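Local coordinates for protein pyruvate formate-lyase 2 (Archaeoglobus fulgidus, PDB 2F3O) that belongs to the glycyl radical enzymes, related to pyruvate formate-lyase, and probably acts as a lyase, although its actual reaction is unknown, at residues L164-R169 with P243-P247; A411-D417 with R534-T538. One frame throughout, in Å; residues are numbered along the deposited sequence.

Contact 1 (L164-R169 with P243-P247)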
ATOM      1  N   LEU A 164      19.160   5.446 -25.445  1.00 39.40           N
ATOM      2  CA  LEU A 164      20.246   6.233 -26.046  1.00 39.49           C
ATOM      3  C   LEU A 164      20.988   7.084 -25.045  1.00 39.79           C
ATOM      4  O   LEU A 164      22.089   7.529 -25.335  1.00 39.85           O
ATOM      5  CB  LEU A 164      19.744   7.105 -27.209  1.00 39.04           C
ATOM      6  CG  LEU A 164      19.266   6.300 -28.423  1.00 38.24           C
ATOM      7  CD1 LEU A 164      18.333   7.092 -29.322  1.00 38.75           C
ATOM      8  CD2 LEU A 164      20.385   5.737 -29.214  1.00 35.76           C
ATOM      9  N   ARG A 165      20.376   7.299 -23.881  1.00 40.45           N
ATOM     10  CA  ARG A 165      20.962   8.085 -22.797  1.00 41.87           C
ATOM     11  C   ARG A 165      21.711   7.214 -21.784  1.00 41.74           C
ATOM     12  O   ARG A 165      22.297   7.716 -20.828  1.00 41.93           O
ATOM     13  CB  ARG A 165      19.890   8.923 -22.096  1.00 41.06           C
ATOM     14  CG  ARG A 165      19.466  10.119 -22.916  1.00 43.15           C
ATOM     15  CD  ARG A 165      18.448  11.019 -22.199  1.00 44.79           C
ATOM     16  NE  ARG A 165      17.101  10.419 -22.152  1.00 50.79           N
ATOM     17  CZ  ARG A 165      15.994  10.933 -22.699  1.00 50.87           C
ATOM     18  NH1 ARG A 165      16.033  12.092 -23.356  1.00 50.71           N
ATOM     19  NH2 ARG A 165      14.839  10.282 -22.572  1.00 51.43           N
ATOM     20  N   ARG A 166      21.699   5.905 -22.011  1.00 41.97           N
ATOM     21  CA  ARG A 166      22.333   4.973 -21.102  1.00 41.70           C
ATOM     22  C   ARG A 166      23.255   4.000 -21.830  1.00 41.95           C
ATOM     23  O   ARG A 166      24.442   3.889 -21.511  1.00 42.19           O
ATOM     24  CB  ARG A 166      21.270   4.188 -20.377  1.00 41.74           C
ATOM     25  CG  ARG A 166      20.751   4.848 -19.125  1.00 41.51           C
ATOM     26  CD  ARG A 166      19.279   4.479 -18.935  1.00 40.37           C
ATOM     27  NE  ARG A 166      18.528   5.705 -19.056  1.00 39.42           N
ATOM     28  CZ  ARG A 166      18.061   6.347 -18.009  1.00 37.93           C
ATOM     29  NH1 ARG A 166      18.189   5.804 -16.816  1.00 39.46           N
ATOM     30  NH2 ARG A 166      17.426   7.483 -18.158  1.00 35.67           N
ATOM     31  N   GLY A 167      22.710   3.275 -22.799  1.00 41.70           N
ATOM     32  CA  GLY A 167      23.486   2.260 -23.494  1.00 41.80           C
ATOM     33  C   GLY A 167      23.506   1.002 -22.650  1.00 42.00           C
ATOM     34  O   GLY A 167      23.278   1.052 -21.439  1.00 41.52           O
ATOM     35  N   PHE A 168      23.798  -0.132 -23.273  1.00 42.18           N
ATOM     36  CA  PHE A 168      23.576  -1.395 -22.598  1.00 42.81           C
ATOM     37  C   PHE A 168      24.657  -1.807 -21.608  1.00 43.32           C
ATOM     38  O   PHE A 168      24.436  -2.682 -20.776  1.00 43.25           O
ATOM     39  CB  PHE A 168      23.244  -2.497 -23.597  1.00 43.04           C
ATOM     40  CG  PHE A 168      21.823  -2.452 -24.081  1.00 42.95           C
ATOM     41  CD1 PHE A 168      21.431  -1.554 -25.046  1.00 42.29           C
ATOM     42  CD2 PHE A 168      20.879  -3.302 -23.553  1.00 44.32           C
ATOM     43  CE1 PHE A 168      20.131  -1.503 -25.481  1.00 43.87           C
ATOM     44  CE2 PHE A 168      19.571  -3.258 -23.986  1.00 44.72           C
ATOM     45  CZ  PHE A 168      19.194  -2.357 -24.952  1.00 43.91           C
ATOM     46  N   ARG A 169      25.806  -1.141 -21.660  1.00 44.36           N
ATOM     47  CA  ARG A 169      26.838  -1.365 -20.662  1.00 45.43           C
ATOM     48  C   ARG A 169      26.427  -0.724 -19.349  1.00 45.56           C
ATOM     49  O   ARG A 169      26.885  -1.143 -18.280  1.00 46.04           O
ATOM     50  CB  ARG A 169      28.179  -0.793 -21.101  1.00 46.06           C
ATOM     51  CG  ARG A 169      29.425  -1.526 -20.516  1.00 48.59           C
ATOM     52  CD  ARG A 169      30.666  -0.636 -20.572  1.00 51.25           C
ATOM     53  NE  ARG A 169      30.570   0.453 -19.603  1.00 53.91           N
ATOM     54  CZ  ARG A 169      31.044   1.676 -19.798  1.00 55.79           C
ATOM     55  NH1 ARG A 169      30.926   2.610 -18.858  1.00 56.98           N
ATOM     56  NH2 ARG A 169      31.637   1.964 -20.938  1.00 56.76           N
ATOM     57  N   PRO A 243      25.792  -0.973 -29.386  1.00 54.35           N
ATOM     58  CA  PRO A 243      24.577  -0.821 -28.623  1.00 53.58           C
ATOM     59  C   PRO A 243      24.998  -0.644 -27.147  1.00 52.92           C
ATOM     60  O   PRO A 243      24.159  -0.445 -26.287  1.00 53.33           O
ATOM     61  CB  PRO A 243      23.849  -2.150 -28.855  1.00 53.59           C
ATOM     62  CG  PRO A 243      24.925  -3.115 -29.359  1.00 54.36           C
ATOM     63  CD  PRO A 243      26.266  -2.362 -29.351  1.00 54.65           C
ATOM     64  N   ALA A 244      26.306  -0.656 -26.874  1.00 52.02           N
ATOM     65  CA  ALA A 244      26.834  -0.749 -25.518  1.00 50.89           C
ATOM     66  C   ALA A 244      27.088   0.620 -24.895  1.00 50.26           C
ATOM     67  O   ALA A 244      26.861   0.819 -23.706  1.00 50.29           O
ATOM     68  CB  ALA A 244      28.094  -1.599 -25.503  1.00 50.60           C
ATOM     69  N   GLU A 245      27.547   1.567 -25.702  1.00 49.75           N
ATOM     70  CA  GLU A 245      27.784   2.931 -25.229  1.00 49.22           C
ATOM     71  C   GLU A 245      26.725   3.880 -25.739  1.00 48.83           C
ATOM     72  O   GLU A 245      26.041   3.581 -26.709  1.00 48.63           O
ATOM     73  CB  GLU A 245      29.146   3.437 -25.705  1.00 49.34           C
ATOM     74  CG  GLU A 245      30.312   2.530 -25.374  1.00 49.71           C
ATOM     75  CD  GLU A 245      30.436   2.284 -23.885  1.00 51.34           C
ATOM     76  OE1 GLU A 245      30.726   1.129 -23.486  1.00 51.33           O
ATOM     77  OE2 GLU A 245      30.239   3.242 -23.100  1.00 51.73           O
ATOM     78  N   LYS A 246      26.589   5.022 -25.077  1.00 48.80           N
ATOM     79  CA  LYS A 246      25.798   6.123 -25.619  1.00 48.79           C
ATOM     80  C   LYS A 246      26.440   6.566 -26.911  1.00 48.69           C
ATOM     81  O   LYS A 246      27.656   6.789 -26.948  1.00 49.18           O
ATOM     82  CB  LYS A 246      25.790   7.307 -24.674  1.00 48.48           C
ATOM     83  CG  LYS A 246      24.858   7.174 -23.533  1.00 49.32           C
ATOM     84  CD  LYS A 246      25.204   8.203 -22.530  1.00 51.32           C
ATOM     85  CE  LYS A 246      26.695   8.162 -22.338  1.00 53.35           C
ATOM     86  NZ  LYS A 246      27.082   8.537 -20.962  1.00 56.14           N
ATOM     87  N   PRO A 247      25.644   6.646 -27.981  1.00 48.45           N
ATOM     88  CA  PRO A 247      26.114   7.165 -29.249  1.00 48.76           C
ATOM     89  C   PRO A 247      26.376   8.672 -29.217  1.00 49.50           C
ATOM     90  O   PRO A 247      25.746   9.398 -28.430  1.00 49.48           O
ATOM     91  CB  PRO A 247      24.967   6.838 -30.200  1.00 48.73           C
ATOM     92  CG  PRO A 247      23.816   6.700 -29.361  1.00 48.11           C
ATOM     93  CD  PRO A 247      24.256   6.182 -28.058  1.00 48.13           C
TER
HETATM   94  O   HOH W   1      25.592   5.932 -19.998  1.00 39.54           O
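Two backbone N-H groups at the start of helix 168-184, those of F168 and R169, are taken up by carbonyls of the loop that follows helix 227-241, so the helix N-terminus is held by a neighbouring loop. G167 is the N-cap, its positive phi and extended psi suiting a residue without a side chain. F168 N donates to P243 O at 3.1 Å. R169 N donates to A244 O at 3.0 Å. P243 O also lies at the edge of the F168 ring, near its plane and beside CD1.

The charged pair sits further out. R169, with CG anti to the backbone N (chi1 -152°) and its chain bent at chi3, brings NH2 to E245 OE1 (2.8 Å) in a salt bridge. E245 OE2 is 2.9 Å from R169 NH2, so both carboxylate oxygens gather at one nitrogen. The angle at the hydrogen toward OE1 is 128°, a weak bond, and the guanidinium and carboxylate planes are 39° apart. R169 NE pairs more strongly with E173.

Apolar contact lies at the other end, where L164 CD2 meets P247 CG (3.6 Å). The two side chains cross at about a right angle, and both also touch F256 of helix 250-267. K246 lays its aliphatic chain along the 164-165 backbone, CG to L164 O at 3.3 Å. Its bent end brings NZ to a water that accepts from it and donates to R166 O.

Contact 2 (A411-D417 with R534-T538)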
ATOM      1  N   ALA A 411      -8.201   8.881 -20.743  1.00 44.58           N
ATOM      2  CA  ALA A 411      -7.711   7.600 -20.297  1.00 44.38           C
ATOM      3  C   ALA A 411      -6.816   7.855 -19.095  1.00 44.68           C
ATOM      4  O   ALA A 411      -6.105   6.948 -18.627  1.00 44.95           O
ATOM      5  CB  ALA A 411      -6.941   6.933 -21.400  1.00 44.21           C
ATOM      6  N   GLU A 412      -6.881   9.098 -18.610  1.00 44.63           N
ATOM      7  CA  GLU A 412      -6.099   9.616 -17.484  1.00 45.13           C
ATOM      8  C   GLU A 412      -4.595   9.687 -17.711  1.00 44.66           C
ATOM      9  O   GLU A 412      -3.813   9.410 -16.812  1.00 44.78           O
ATOM     10  CB  GLU A 412      -6.435   8.914 -16.171  1.00 45.18           C
ATOM     11  CG  GLU A 412      -7.636   9.482 -15.491  1.00 47.97           C
ATOM     12  CD  GLU A 412      -8.396   8.399 -14.789  1.00 54.45           C
ATOM     13  OE1 GLU A 412      -7.780   7.320 -14.563  1.00 56.35           O
ATOM     14  OE2 GLU A 412      -9.604   8.602 -14.489  1.00 56.88           O
ATOM     15  N   VAL A 413      -4.199  10.073 -18.908  1.00 44.48           N
ATOM     16  CA  VAL A 413      -2.810  10.322 -19.179  1.00 44.34           C
ATOM     17  C   VAL A 413      -2.550  11.782 -18.794  1.00 44.86           C
ATOM     18  O   VAL A 413      -3.424  12.651 -18.930  1.00 44.41           O
ATOM     19  CB  VAL A 413      -2.477   9.996 -20.660  1.00 44.16           C
ATOM     20  CG1 VAL A 413      -1.025  10.248 -20.990  1.00 43.71           C
ATOM     21  CG2 VAL A 413      -2.813   8.555 -20.951  1.00 43.22           C
ATOM     22  N   ASP A 414      -1.356  12.018 -18.257  1.00 45.75           N
ATOM     23  CA  ASP A 414      -0.863  13.340 -17.903  1.00 46.85           C
ATOM     24  C   ASP A 414      -0.826  14.192 -19.125  1.00 46.86           C
ATOM     25  O   ASP A 414      -0.596  13.673 -20.213  1.00 46.82           O
ATOM     26  CB  ASP A 414       0.587  13.248 -17.414  1.00 47.43           C
ATOM     27  CG  ASP A 414       0.690  13.007 -15.929  1.00 49.64           C
ATOM     28  OD1 ASP A 414       0.092  12.012 -15.426  1.00 50.36           O
ATOM     29  OD2 ASP A 414       1.382  13.826 -15.271  1.00 52.20           O
ATOM     30  N   ASP A 415      -1.044  15.488 -18.928  1.00 47.18           N
ATOM     31  CA  ASP A 415      -0.856  16.493 -19.952  1.00 47.49           C
ATOM     32  C   ASP A 415       0.329  16.243 -20.858  1.00 47.36           C
ATOM     33  O   ASP A 415       0.167  15.970 -22.056  1.00 47.43           O
ATOM     34  CB  ASP A 415      -0.618  17.816 -19.276  1.00 48.17           C
ATOM     35  CG  ASP A 415      -1.871  18.565 -19.081  1.00 50.65           C
ATOM     36  OD1 ASP A 415      -1.804  19.709 -18.559  1.00 53.13           O
ATOM     37  OD2 ASP A 415      -2.929  17.994 -19.457  1.00 52.64           O
ATOM     38  N   ARG A 416       1.517  16.323 -20.261  1.00 46.73           N
ATOM     39  CA  ARG A 416       2.773  16.194 -20.970  1.00 46.22           C
ATOM     40  C   ARG A 416       2.947  14.834 -21.650  1.00 45.20           C
ATOM     41  O   ARG A 416       3.492  14.748 -22.743  1.00 45.07           O
ATOM     42  CB  ARG A 416       3.918  16.442 -19.997  1.00 46.70           C
ATOM     43  CG  ARG A 416       3.669  15.797 -18.660  1.00 49.18           C
ATOM     44  CD  ARG A 416       4.859  15.868 -17.747  1.00 51.76           C
ATOM     45  NE  ARG A 416       4.435  16.568 -16.547  1.00 53.00           N
ATOM     46  CZ  ARG A 416       4.919  17.740 -16.171  1.00 53.70           C
ATOM     47  NH1 ARG A 416       5.876  18.316 -16.881  1.00 52.96           N
ATOM     48  NH2 ARG A 416       4.459  18.316 -15.065  1.00 55.68           N
ATOM     49  N   ASP A 417       2.478  13.772 -21.015  1.00 44.31           N
ATOM     50  CA  ASP A 417       2.625  12.450 -21.590  1.00 43.69           C
ATOM     51  C   ASP A 417       1.664  12.267 -22.782  1.00 43.24           C
ATOM     52  O   ASP A 417       1.998  11.571 -23.736  1.00 43.50           O
ATOM     53  CB  ASP A 417       2.442  11.366 -20.518  1.00 43.82           C
ATOM     54  CG  ASP A 417       3.705  11.130 -19.682  1.00 44.27           C
ATOM     55  OD1 ASP A 417       3.637  11.283 -18.445  1.00 44.15           O
ATOM     56  OD2 ASP A 417       4.764  10.772 -20.256  1.00 45.64           O
ATOM     57  N   ARG A 534       4.795   2.508 -16.671  1.00 39.27           N
ATOM     58  CA  ARG A 534       4.081   3.536 -15.884  1.00 39.93           C
ATOM     59  C   ARG A 534       2.582   3.491 -16.186  1.00 39.74           C
ATOM     60  O   ARG A 534       1.769   3.346 -15.269  1.00 40.09           O
ATOM     61  CB  ARG A 534       4.651   4.952 -16.072  1.00 41.21           C
ATOM     62  CG  ARG A 534       4.321   5.930 -14.923  1.00 42.51           C
ATOM     63  CD  ARG A 534       4.062   7.365 -15.445  1.00 47.79           C
ATOM     64  NE  ARG A 534       3.866   8.412 -14.410  1.00 50.86           N
ATOM     65  CZ  ARG A 534       2.689   8.802 -13.861  1.00 54.82           C
ATOM     66  NH1 ARG A 534       2.675   9.793 -12.955  1.00 55.35           N
ATOM     67  NH2 ARG A 534       1.523   8.223 -14.191  1.00 54.08           N
ATOM     68  N   TYR A 535       2.221   3.555 -17.467  1.00 38.94           N
ATOM     69  CA  TYR A 535       0.833   3.367 -17.867  1.00 38.34           C
ATOM     70  C   TYR A 535       0.654   1.936 -18.366  1.00 38.50           C
ATOM     71  O   TYR A 535       1.500   1.440 -19.089  1.00 38.62           O
ATOM     72  CB  TYR A 535       0.463   4.351 -18.968  1.00 37.55           C
ATOM     73  CG  TYR A 535       0.624   5.824 -18.609  1.00 37.01           C
ATOM     74  CD1 TYR A 535       1.757   6.542 -19.001  1.00 35.21           C
ATOM     75  CD2 TYR A 535      -0.370   6.509 -17.898  1.00 35.89           C
ATOM     76  CE1 TYR A 535       1.892   7.882 -18.712  1.00 34.18           C
ATOM     77  CE2 TYR A 535      -0.236   7.855 -17.591  1.00 34.46           C
ATOM     78  CZ  TYR A 535       0.900   8.533 -18.000  1.00 35.92           C
ATOM     79  OH  TYR A 535       1.047   9.872 -17.705  1.00 36.74           O
ATOM     80  N   ASN A 536      -0.419   1.257 -17.960  1.00 38.62           N
ATOM     81  CA  ASN A 536      -0.713  -0.092 -18.474  1.00 38.47           C
ATOM     82  C   ASN A 536      -2.103  -0.149 -19.036  1.00 38.48           C
ATOM     83  O   ASN A 536      -3.053   0.168 -18.349  1.00 38.67           O
ATOM     84  CB  ASN A 536      -0.593  -1.156 -17.393  1.00 38.48           C
ATOM     85  CG  ASN A 536       0.838  -1.480 -17.060  1.00 38.78           C
ATOM     86  OD1 ASN A 536       1.403  -2.470 -17.535  1.00 39.71           O
ATOM     87  ND2 ASN A 536       1.445  -0.636 -16.252  1.00 38.43           N
ATOM     88  N   PHE A 537      -2.230  -0.556 -20.289  1.00 38.45           N
ATOM     89  CA  PHE A 537      -3.529  -0.543 -20.940  1.00 38.36           C
ATOM     90  C   PHE A 537      -3.688  -1.828 -21.720  1.00 38.32           C
ATOM     91  O   PHE A 537      -2.715  -2.556 -21.897  1.00 38.52           O
ATOM     92  CB  PHE A 537      -3.679   0.669 -21.861  1.00 38.32           C
ATOM     93  CG  PHE A 537      -3.890   1.978 -21.131  1.00 38.99           C
ATOM     94  CD1 PHE A 537      -3.052   3.059 -21.353  1.00 39.06           C
ATOM     95  CD2 PHE A 537      -4.937   2.134 -20.228  1.00 40.09           C
ATOM     96  CE1 PHE A 537      -3.243   4.269 -20.682  1.00 38.42           C
ATOM     97  CE2 PHE A 537      -5.135   3.355 -19.549  1.00 39.81           C
ATOM     98  CZ  PHE A 537      -4.286   4.414 -19.783  1.00 38.86           C
ATOM     99  N   THR A 538      -4.915  -2.125 -22.136  1.00 37.98           N
ATOM    100  CA  THR A 538      -5.192  -3.259 -23.012  1.00 37.97           C
ATOM    101  C   THR A 538      -6.139  -2.805 -24.118  1.00 38.19           C
ATOM    102  O   THR A 538      -7.329  -2.594 -23.876  1.00 38.20           O
ATOM    103  CB  THR A 538      -5.798  -4.458 -22.252  1.00 37.91           C
ATOM    104  OG1 THR A 538      -4.902  -4.874 -21.229  1.00 37.72           O
ATOM    105  CG2 THR A 538      -5.993  -5.624 -23.167  1.00 37.77           C
TER
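The hydroxyl of Y535 joins the first residue of strand 535-543, part of a mixed sheet, to the N-terminus of helix 415-419, just after a Schellman motif that ends the preceding helix. It accepts from the N-H of the N-cap residue, D414 N to Y535 OH at 3.3 Å with an angle of 165°, and donates to D417 OD1 at 3.0 Å. The hydroxyl is thus both acceptor and donor, which fixes its rotation. D417 OD1 lies at the edge of the ring, in its plane, but is itself met from 44° above its carboxylate plane.

Beside the hydroxyl V413 spreads its two branches. CG1, anti to the backbone N, comes against the Y535 ring (to CZ 3.9 Å), while CG2 turns to the edge of F537, 4.3 Å from CE1. A411 O lies 3.3 Å from F537 CZ, at the ring edge near its plane, and A411 CB is 4.0 Å from the same F537 CZ. R534 adds charge only: its NH1 is 4.2 Å from D414 OD1, which lies well out of the guanidinium plane, with no N-H aimed at it.

The second shell sets both sides. E412, with positive phi, is the C-prime residue of the Schellman motif that closes helix 401-410 and turns the chain toward V413. Y535 and F537 are fixed by backbone bonds to strand 435-445 and its approach, Y535 pairing with N434 and F436, and F537 with F436. Helix 415-419 also meets the second subunit, where R416 NH2 is hydrogen-bonded to F432 O of that chain.

Overall arrangement
The two contacts do not touch: their centres are 27 Å apart and their nearest atoms about 10 Å apart, with contact 1 closing along the chain before contact 2 opens. Contact 1 lies farther from the middle of the chain, its centre 28 Å from the chain centre against 19 Å for contact 2. What relates them is the assembly, through a reciprocal set of salt bridges: R165 and R166 of contact 1 pair with D415 of the second subunit, and D415 of contact 2 with the same two arginines there. A bound glycerol is about 13 Å from the F537 side chain, too far for that residue to touch it.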